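Local coordinates for choline binding protein A (Lactobacillus salivarius str. Ren, PDB 5GT1), which probably binds choline-decorated cell-wall material as an S-layer protein linked to adhesion to intestinal epithelial cells, and carries the zinc-binding, M23 peptidase-family domain described here, at residues A[106-111]-A[126-131]; A[26-31]-A[73-78]. All blocks are in the same frame, centred on the assembly; numbering follows the deposited sequence.

Contact 1 of 2, residues A[106-111]-A[126-131]; sequences EAFSNK and DVIGYR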
ATOM      1  N   GLU A 106      -6.540  -0.291  -5.131  1.00 13.93           N
ATOM      2  CA  GLU A 106      -7.883   0.238  -4.854  1.00 14.59           C
ATOM      3  C   GLU A 106      -8.096   1.751  -4.942  1.00 13.97           C
ATOM      4  O   GLU A 106      -9.242   2.222  -4.964  1.00 14.34           O
ATOM      5  CB  GLU A 106      -8.418  -0.333  -3.544  1.00 16.43           C
ATOM      6  CG  GLU A 106      -8.577  -1.850  -3.623  1.00 17.81           C
ATOM      7  CD  GLU A 106      -9.023  -2.417  -2.313  1.00 20.33           C
ATOM      8  OE1 GLU A 106     -10.238  -2.280  -1.993  1.00 22.46           O
ATOM      9  OE2 GLU A 106      -8.164  -2.975  -1.601  1.00 20.55           O
ATOM     10  N   ALA A 107      -7.007   2.508  -5.025  1.00 13.40           N
ATOM     11  CA  ALA A 107      -7.080   3.971  -5.070  1.00 13.46           C
ATOM     12  C   ALA A 107      -7.487   4.518  -6.442  1.00 14.07           C
ATOM     13  O   ALA A 107      -7.891   5.672  -6.550  1.00 13.90           O
ATOM     14  CB  ALA A 107      -5.729   4.567  -4.689  1.00 12.86           C
ATOM     15  N   PHE A 108      -7.327   3.707  -7.483  1.00 14.72           N
ATOM     16  CA  PHE A 108      -7.375   4.211  -8.859  1.00 15.91           C
ATOM     17  C   PHE A 108      -8.552   3.575  -9.620  1.00 17.84           C
ATOM     18  O   PHE A 108      -8.556   2.365  -9.873  1.00 17.68           O
ATOM     19  CB  PHE A 108      -6.035   3.943  -9.559  1.00 15.26           C
ATOM     20  CG  PHE A 108      -4.826   4.156  -8.666  1.00 14.55           C
ATOM     21  CD1 PHE A 108      -4.453   5.440  -8.269  1.00 14.33           C
ATOM     22  CD2 PHE A 108      -4.072   3.068  -8.206  1.00 14.39           C
ATOM     23  CE1 PHE A 108      -3.355   5.638  -7.434  1.00 14.23           C
ATOM     24  CE2 PHE A 108      -2.958   3.263  -7.383  1.00 13.85           C
ATOM     25  CZ  PHE A 108      -2.604   4.548  -6.996  1.00 14.16           C
ATOM     26  N   SER A 109      -9.567   4.390  -9.940  1.00 19.84           N
ATOM     27  CA  SER A 109     -10.786   3.875 -10.588  1.00 21.13           C
ATOM     28  C   SER A 109     -10.501   3.393 -12.014  1.00 21.57           C
ATOM     29  O   SER A 109     -11.265   2.618 -12.563  1.00 23.47           O
ATOM     30  CB  SER A 109     -11.911   4.913 -10.588  1.00 21.85           C
ATOM     31  OG  SER A 109     -11.618   5.975 -11.488  1.00 22.82           O
ATOM     32  N   ASN A 110      -9.397   3.852 -12.592  1.00 22.00           N
ATOM     33  CA  ASN A 110      -8.929   3.374 -13.886  1.00 23.38           C
ATOM     34  C   ASN A 110      -7.439   3.601 -14.032  1.00 22.77           C
ATOM     35  O   ASN A 110      -6.860   4.426 -13.308  1.00 20.77           O
ATOM     36  CB  ASN A 110      -9.680   4.052 -15.028  1.00 26.36           C
ATOM     37  CG  ASN A 110      -9.325   5.498 -15.160  1.00 27.68           C
ATOM     38  OD1 ASN A 110      -8.560   5.871 -16.049  1.00 31.40           O
ATOM     39  ND2 ASN A 110      -9.855   6.330 -14.257  1.00 30.39           N
ATOM     40  N   LYS A 111      -6.829   2.878 -14.970  1.00 21.51           N
ATOM     41  CA  LYS A 111      -5.385   2.900 -15.163  1.00 22.40           C
ATOM     42  C   LYS A 111      -4.857   4.277 -15.524  1.00 21.31           C
ATOM     43  O   LYS A 111      -3.693   4.574 -15.281  1.00 21.39           O
ATOM     44  CB  LYS A 111      -4.943   1.853 -16.206  1.00 26.02           C
ATOM     45  CG  LYS A 111      -4.890   0.439 -15.643  1.00 30.21           C
ATOM     46  CD  LYS A 111      -4.809  -0.656 -16.708  1.00 32.24           C
ATOM     47  CE  LYS A 111      -5.399  -1.953 -16.156  1.00 33.13           C
ATOM     48  NZ  LYS A 111      -4.780  -3.205 -16.676  1.00 34.78           N
ATOM     49  N   ASP A 126       7.698  10.321  -4.700  1.00 14.71           N
ATOM     50  CA  ASP A 126       7.240  10.372  -6.108  1.00 14.48           C
ATOM     51  C   ASP A 126       5.753   9.975  -6.221  1.00 13.92           C
ATOM     52  O   ASP A 126       5.286   9.066  -5.529  1.00 13.04           O
ATOM     53  CB  ASP A 126       8.067   9.457  -7.026  1.00 15.88           C
ATOM     54  CG  ASP A 126       9.475   9.983  -7.303  1.00 17.48           C
ATOM     55  OD1 ASP A 126       9.824  11.108  -6.878  1.00 19.30           O
ATOM     56  OD2 ASP A 126      10.250   9.253  -7.962  1.00 18.79           O
ATOM     57  N   VAL A 127       5.012  10.641  -7.107  1.00 12.89           N
ATOM     58  CA  VAL A 127       3.581  10.360  -7.218  1.00 12.74           C
ATOM     59  C   VAL A 127       3.344   9.054  -7.979  1.00 13.11           C
ATOM     60  O   VAL A 127       3.771   8.903  -9.138  1.00 13.77           O
ATOM     61  CB  VAL A 127       2.818  11.541  -7.861  1.00 12.51           C
ATOM     62  CG1 VAL A 127       1.339  11.194  -8.052  1.00 12.41           C
ATOM     63  CG2 VAL A 127       2.953  12.785  -6.977  1.00 12.34           C
ATOM     64  N   ILE A 128       2.678   8.109  -7.326  1.00 12.66           N
ATOM     65  CA  ILE A 128       2.288   6.839  -7.964  1.00 13.13           C
ATOM     66  C   ILE A 128       1.106   7.061  -8.914  1.00 12.98           C
ATOM     67  O   ILE A 128       1.038   6.488 -10.023  1.00 13.23           O
ATOM     68  CB  ILE A 128       1.888   5.786  -6.899  1.00 13.39           C
ATOM     69  CG1 ILE A 128       3.075   5.493  -5.953  1.00 13.44           C
ATOM     70  CG2 ILE A 128       1.347   4.502  -7.549  1.00 13.29           C
ATOM     71  CD1 ILE A 128       4.301   4.934  -6.639  1.00 14.17           C
ATOM     72  N   GLY A 129       0.179   7.892  -8.462  1.00 12.92           N
ATOM     73  CA  GLY A 129      -1.023   8.196  -9.205  1.00 12.91           C
ATOM     74  C   GLY A 129      -1.947   8.995  -8.326  1.00 12.96           C
ATOM     75  O   GLY A 129      -1.529   9.477  -7.257  1.00 13.14           O
ATOM     76  N   TYR A 130      -3.205   9.123  -8.761  1.00 12.47           N
ATOM     77  CA  TYR A 130      -4.187   9.983  -8.090  1.00 12.44           C
ATOM     78  C   TYR A 130      -5.358   9.149  -7.594  1.00 12.54           C
ATOM     79  O   TYR A 130      -5.977   8.424  -8.364  1.00 13.16           O
ATOM     80  CB  TYR A 130      -4.643  11.113  -9.040  1.00 12.37           C
ATOM     81  CG  TYR A 130      -3.490  12.034  -9.321  1.00 12.61           C
ATOM     82  CD1 TYR A 130      -3.294  13.165  -8.546  1.00 12.19           C
ATOM     83  CD2 TYR A 130      -2.527  11.709 -10.301  1.00 12.72           C
ATOM     84  CE1 TYR A 130      -2.197  13.995  -8.750  1.00 12.52           C
ATOM     85  CE2 TYR A 130      -1.425  12.537 -10.512  1.00 13.01           C
ATOM     86  CZ  TYR A 130      -1.277  13.671  -9.735  1.00 12.74           C
ATOM     87  OH  TYR A 130      -0.198  14.489  -9.932  1.00 13.39           O
ATOM     88  N   ARG A 131      -5.639   9.237  -6.300  1.00 13.03           N
ATOM     89  CA  ARG A 131      -6.741   8.482  -5.708  1.00 13.70           C
ATOM     90  C   ARG A 131      -8.054   9.177  -6.055  1.00 14.39           C
ATOM     91  O   ARG A 131      -8.247  10.350  -5.745  1.00 14.38           O
ATOM     92  CB  ARG A 131      -6.599   8.379  -4.178  1.00 13.55           C
ATOM     93  CG  ARG A 131      -7.736   7.626  -3.493  1.00 13.02           C
ATOM     94  CD  ARG A 131      -7.625   7.691  -1.964  1.00 13.42           C
ATOM     95  NE  ARG A 131      -7.501   9.069  -1.463  1.00 13.26           N
ATOM     96  CZ  ARG A 131      -7.147   9.408  -0.221  1.00 13.66           C
ATOM     97  NH1 ARG A 131      -6.888   8.483   0.704  1.00 13.05           N
ATOM     98  NH2 ARG A 131      -7.055  10.692   0.105  1.00 13.32           N
TER
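Ala107 and Arg131 bring the two backbones to their closest approach, 4.6 Å between CA atoms, and no hydrogen bond spans the two segments; instead Ala107 O receives a CA-H...O contact from Arg131 CA at 3.2 Å, with 147° at the hydrogen. Beside it Ala107 CB lies 3.8 Å from Arg131 CG. Phe108 does most of the remaining packing. Its CG stands anti to the carbonyl carbon (chi1 -39°), which brings the ring up against strand 127-130: CD1 is 3.4 Å from Tyr130 O, which sits at the ring edge and in its plane, CE1 is 3.7 Å from Gly129 C, and CZ meets Ile128 CG2 at 4.0 Å. Ala107 CB lies over the centre of one ring face, 3.7 Å above its plane. Both segments belong to the M23 peptidase domain: strand 101-108 of the large antiparallel sheet turns a corner here, against strand 127-130 of a two-stranded sheet shared with strand 71-73. Gly129 admits the ring, since a CB on it would lie 3.1 Å from Phe108 CE1. Without the ring, as with an alanine here, Ile128 CG2 would probably lose its apolar partner and a gap would open beside Gly129. NH2 of Arg131 hydrogen-bonds the carbonyls of His67 and Gly69.

Contact 2 of 2, residues A[26-31]-A[73-78]; sequences GWPFPS and HAVHSG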
ATOM      1  N   GLY A  26       8.243   7.417   3.860  1.00 13.47           N
ATOM      2  CA  GLY A  26       7.289   8.527   3.951  1.00 12.84           C
ATOM      3  C   GLY A  26       5.868   7.983   3.930  1.00 12.87           C
ATOM      4  O   GLY A  26       5.642   6.832   3.554  1.00 12.16           O
ATOM      5  N   TRP A  27       4.912   8.797   4.360  1.00 12.39           N
ATOM      6  CA  TRP A  27       3.492   8.432   4.253  1.00 12.48           C
ATOM      7  C   TRP A  27       2.960   8.728   2.857  1.00 12.47           C
ATOM      8  O   TRP A  27       3.503   9.585   2.146  1.00 12.74           O
ATOM      9  CB  TRP A  27       2.685   9.190   5.307  1.00 12.32           C
ATOM     10  CG  TRP A  27       3.100   8.805   6.692  1.00 12.68           C
ATOM     11  CD1 TRP A  27       3.921   9.512   7.572  1.00 13.12           C
ATOM     12  CD2 TRP A  27       2.767   7.568   7.381  1.00 13.01           C
ATOM     13  NE1 TRP A  27       4.085   8.815   8.753  1.00 13.14           N
ATOM     14  CE2 TRP A  27       3.428   7.633   8.697  1.00 13.51           C
ATOM     15  CE3 TRP A  27       2.012   6.440   7.054  1.00 13.17           C
ATOM     16  CZ2 TRP A  27       3.321   6.602   9.625  1.00 13.46           C
ATOM     17  CZ3 TRP A  27       1.917   5.405   8.000  1.00 13.51           C
ATOM     18  CH2 TRP A  27       2.553   5.494   9.256  1.00 13.52           C
ATOM     19  N   PRO A  28       1.900   8.025   2.441  1.00 12.58           N
ATOM     20  CA  PRO A  28       1.386   8.255   1.080  1.00 13.00           C
ATOM     21  C   PRO A  28       0.653   9.594   0.897  1.00 13.64           C
ATOM     22  O   PRO A  28       0.553  10.087  -0.229  1.00 12.66           O
ATOM     23  CB  PRO A  28       0.445   7.068   0.844  1.00 12.67           C
ATOM     24  CG  PRO A  28       0.039   6.628   2.199  1.00 12.96           C
ATOM     25  CD  PRO A  28       1.214   6.913   3.113  1.00 12.41           C
ATOM     26  N   PHE A  29       0.159  10.176   1.991  1.00 14.72           N
ATOM     27  CA  PHE A  29      -0.502  11.486   1.946  1.00 16.70           C
ATOM     28  C   PHE A  29       0.189  12.336   3.014  1.00 19.73           C
ATOM     29  O   PHE A  29      -0.229  12.360   4.162  1.00 18.40           O
ATOM     30  CB  PHE A  29      -2.021  11.350   2.162  1.00 15.63           C
ATOM     31  CG  PHE A  29      -2.674  10.397   1.193  1.00 15.74           C
ATOM     32  CD1 PHE A  29      -3.035  10.821  -0.097  1.00 15.38           C
ATOM     33  CD2 PHE A  29      -2.883   9.063   1.540  1.00 15.37           C
ATOM     34  CE1 PHE A  29      -3.607   9.927  -1.001  1.00 15.51           C
ATOM     35  CE2 PHE A  29      -3.456   8.173   0.640  1.00 15.43           C
ATOM     36  CZ  PHE A  29      -3.811   8.609  -0.632  1.00 15.72           C
ATOM     37  N   PRO A  30       1.303  12.989   2.636  1.00 24.67           N
ATOM     38  CA  PRO A  30       2.235  13.496   3.658  1.00 27.71           C
ATOM     39  C   PRO A  30       1.742  14.687   4.498  1.00 30.43           C
ATOM     40  O   PRO A  30       2.327  14.970   5.556  1.00 32.41           O
ATOM     41  CB  PRO A  30       3.490  13.837   2.834  1.00 28.26           C
ATOM     42  CG  PRO A  30       3.412  12.886   1.681  1.00 26.04           C
ATOM     43  CD  PRO A  30       1.944  13.000   1.311  1.00 24.51           C
ATOM     44  N   SER A  31       0.673  15.344   4.058  1.00 31.20           N
ATOM     45  CA  SER A  31       0.043  16.423   4.833  1.00 32.85           C
ATOM     46  C   SER A  31      -0.717  15.930   6.073  1.00 31.98           C
ATOM     47  O   SER A  31      -1.016  16.704   6.994  1.00 29.92           O
ATOM     48  CB  SER A  31      -0.976  17.149   3.960  1.00 36.73           C
ATOM     49  OG  SER A  31      -2.276  16.592   4.176  1.00 40.45           O
ATOM     50  N   HIS A  73       1.647   9.343  -2.807  1.00 11.95           N
ATOM     51  CA  HIS A  73       3.117   9.462  -2.779  1.00 12.48           C
ATOM     52  C   HIS A  73       3.753   8.158  -2.389  1.00 12.10           C
ATOM     53  O   HIS A  73       3.301   7.507  -1.443  1.00 12.50           O
ATOM     54  CB  HIS A  73       3.540  10.547  -1.781  1.00 13.06           C
ATOM     55  CG  HIS A  73       3.175  11.953  -2.217  1.00 14.05           C
ATOM     56  ND1 HIS A  73       1.940  12.477  -2.027  1.00 15.15           N
ATOM     57  CD2 HIS A  73       3.922  12.931  -2.859  1.00 14.20           C
ATOM     58  CE1 HIS A  73       1.902  13.740  -2.519  1.00 14.71           C
ATOM     59  NE2 HIS A  73       3.112  14.017  -3.034  1.00 15.58           N
ATOM     60  N   ALA A  74       4.812   7.766  -3.097  1.00 11.73           N
ATOM     61  CA  ALA A  74       5.492   6.508  -2.826  1.00 11.49           C
ATOM     62  C   ALA A  74       6.041   6.545  -1.405  1.00 11.29           C
ATOM     63  O   ALA A  74       6.608   7.566  -0.971  1.00 11.62           O
ATOM     64  CB  ALA A  74       6.613   6.286  -3.825  1.00 11.29           C
ATOM     65  N   VAL A  75       5.866   5.443  -0.684  1.00 11.55           N
ATOM     66  CA  VAL A  75       6.268   5.372   0.730  1.00 11.34           C
ATOM     67  C   VAL A  75       7.752   5.013   0.868  1.00 12.00           C
ATOM     68  O   VAL A  75       8.318   5.114   1.963  1.00 11.82           O
ATOM     69  CB  VAL A  75       5.395   4.391   1.557  1.00 11.29           C
ATOM     70  CG1 VAL A  75       3.918   4.776   1.465  1.00 11.19           C
ATOM     71  CG2 VAL A  75       5.604   2.934   1.134  1.00 10.90           C
ATOM     72  N   HIS A  76       8.361   4.610  -0.248  1.00 12.34           N
ATOM     73  CA  HIS A  76       9.730   4.103  -0.269  1.00 13.87           C
ATOM     74  C   HIS A  76      10.187   4.010  -1.696  1.00 14.28           C
ATOM     75  O   HIS A  76       9.367   3.834  -2.599  1.00 14.26           O
ATOM     76  CB  HIS A  76       9.768   2.711   0.374  1.00 14.23           C
ATOM     77  CG  HIS A  76      11.168   2.198   0.657  1.00 15.82           C
ATOM     78  ND1 HIS A  76      11.883   1.512  -0.255  1.00 16.51           N
ATOM     79  CD2 HIS A  76      11.964   2.291   1.799  1.00 17.42           C
ATOM     80  CE1 HIS A  76      13.097   1.185   0.270  1.00 18.47           C
ATOM     81  NE2 HIS A  76      13.145   1.658   1.531  1.00 18.49           N
ATOM     82  N   SER A  77      11.496   4.108  -1.917  1.00 15.53           N
ATOM     83  CA  SER A  77      12.072   3.991  -3.267  1.00 16.52           C
ATOM     84  C   SER A  77      11.968   2.587  -3.847  1.00 16.74           C
ATOM     85  O   SER A  77      11.791   1.612  -3.129  1.00 17.83           O
ATOM     86  CB  SER A  77      13.534   4.449  -3.258  1.00 18.18           C
ATOM     87  OG  SER A  77      13.611   5.791  -2.764  1.00 21.56           O
ATOM     88  N   GLY A  78      12.075   2.471  -5.163  1.00 17.30           N
ATOM     89  CA  GLY A  78      12.029   1.150  -5.774  1.00 17.52           C
ATOM     90  C   GLY A  78      11.863   1.273  -7.266  1.00 17.60           C
ATOM     91  O   GLY A  78      11.964   2.368  -7.818  1.00 19.14           O
TER
HETATM   92  O   HOH W   1       6.022   9.659   0.956  1.00 13.39           O
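Pro28 O is gripped twice by His73. The backbone N of His73 donates to Pro28 O at 2.9 Å, nearly straight (163°), in the carbonyl plane and on a lone pair; ND1 of the same residue reaches Pro28 O at 3.3 Å from above that plane, 40° out of it, while the oxygen stays within the plane of the imidazole. With CG anti to the carbonyl carbon (chi1 -69°), the His73 ring lies beside its own backbone N, and this lets both donors serve one acceptor. Pro30 crosses the ring at about a right angle, setting CG over one face in a CH-pi contact 4.3 Å from the ring centroid. At the other end of the pairing Gly26 N donates to Val75 O at 3.0 Å along a bent line, and Val75 CG1 packs on Pro28 CD at 3.8 Å. Neither segment forms regular strand across this contact: a loop ahead of strand 44-45 runs beside the end of strand 71-73 and its connection to strand 78-86, the latter part of the M23 peptidase domain. One water bridges the pair, donating to Trp27 O at 2.8 Å and to Ala74 O at 2.9 Å, which supplies both carbonyls with a partner. Farther out, Tyr104 OH hydrogen-bonds Val75 N, and Ile167 of helix 163-173 touches both Val75 and the indole of Trp27. On the core side, Pro28 rests on Phe62 of strand 56-63 and Leu136 of strand 135-141, while His76 NE2 is held by Asp23 OD1 and its ND1 donates to Ser77 O.

The centres of contact 1 and contact 2 are 13 Å apart, and contact 2 closes along the chain before contact 1 opens. They nevertheless meet: Asp126 O accepts a probable hydrogen bond from Ala74 N at 2.8 Å, Ile128 CD1 packs on Ala74 CB at 3.9 Å, and Arg131 NH1 comes within 3.4 Å of Phe29 CZ, where the guanidinium and the ring form a cation-pi pair. Neither contact supplies a ligand to the zinc, which is held by His57, Asp61 and His137. Side chain to ion, Ala107 is about 11 Å away and Pro28 about 12 Å; between side chains, Ala107 is about 7 Å from His137 and Pro28 about 10 Å from Asp61.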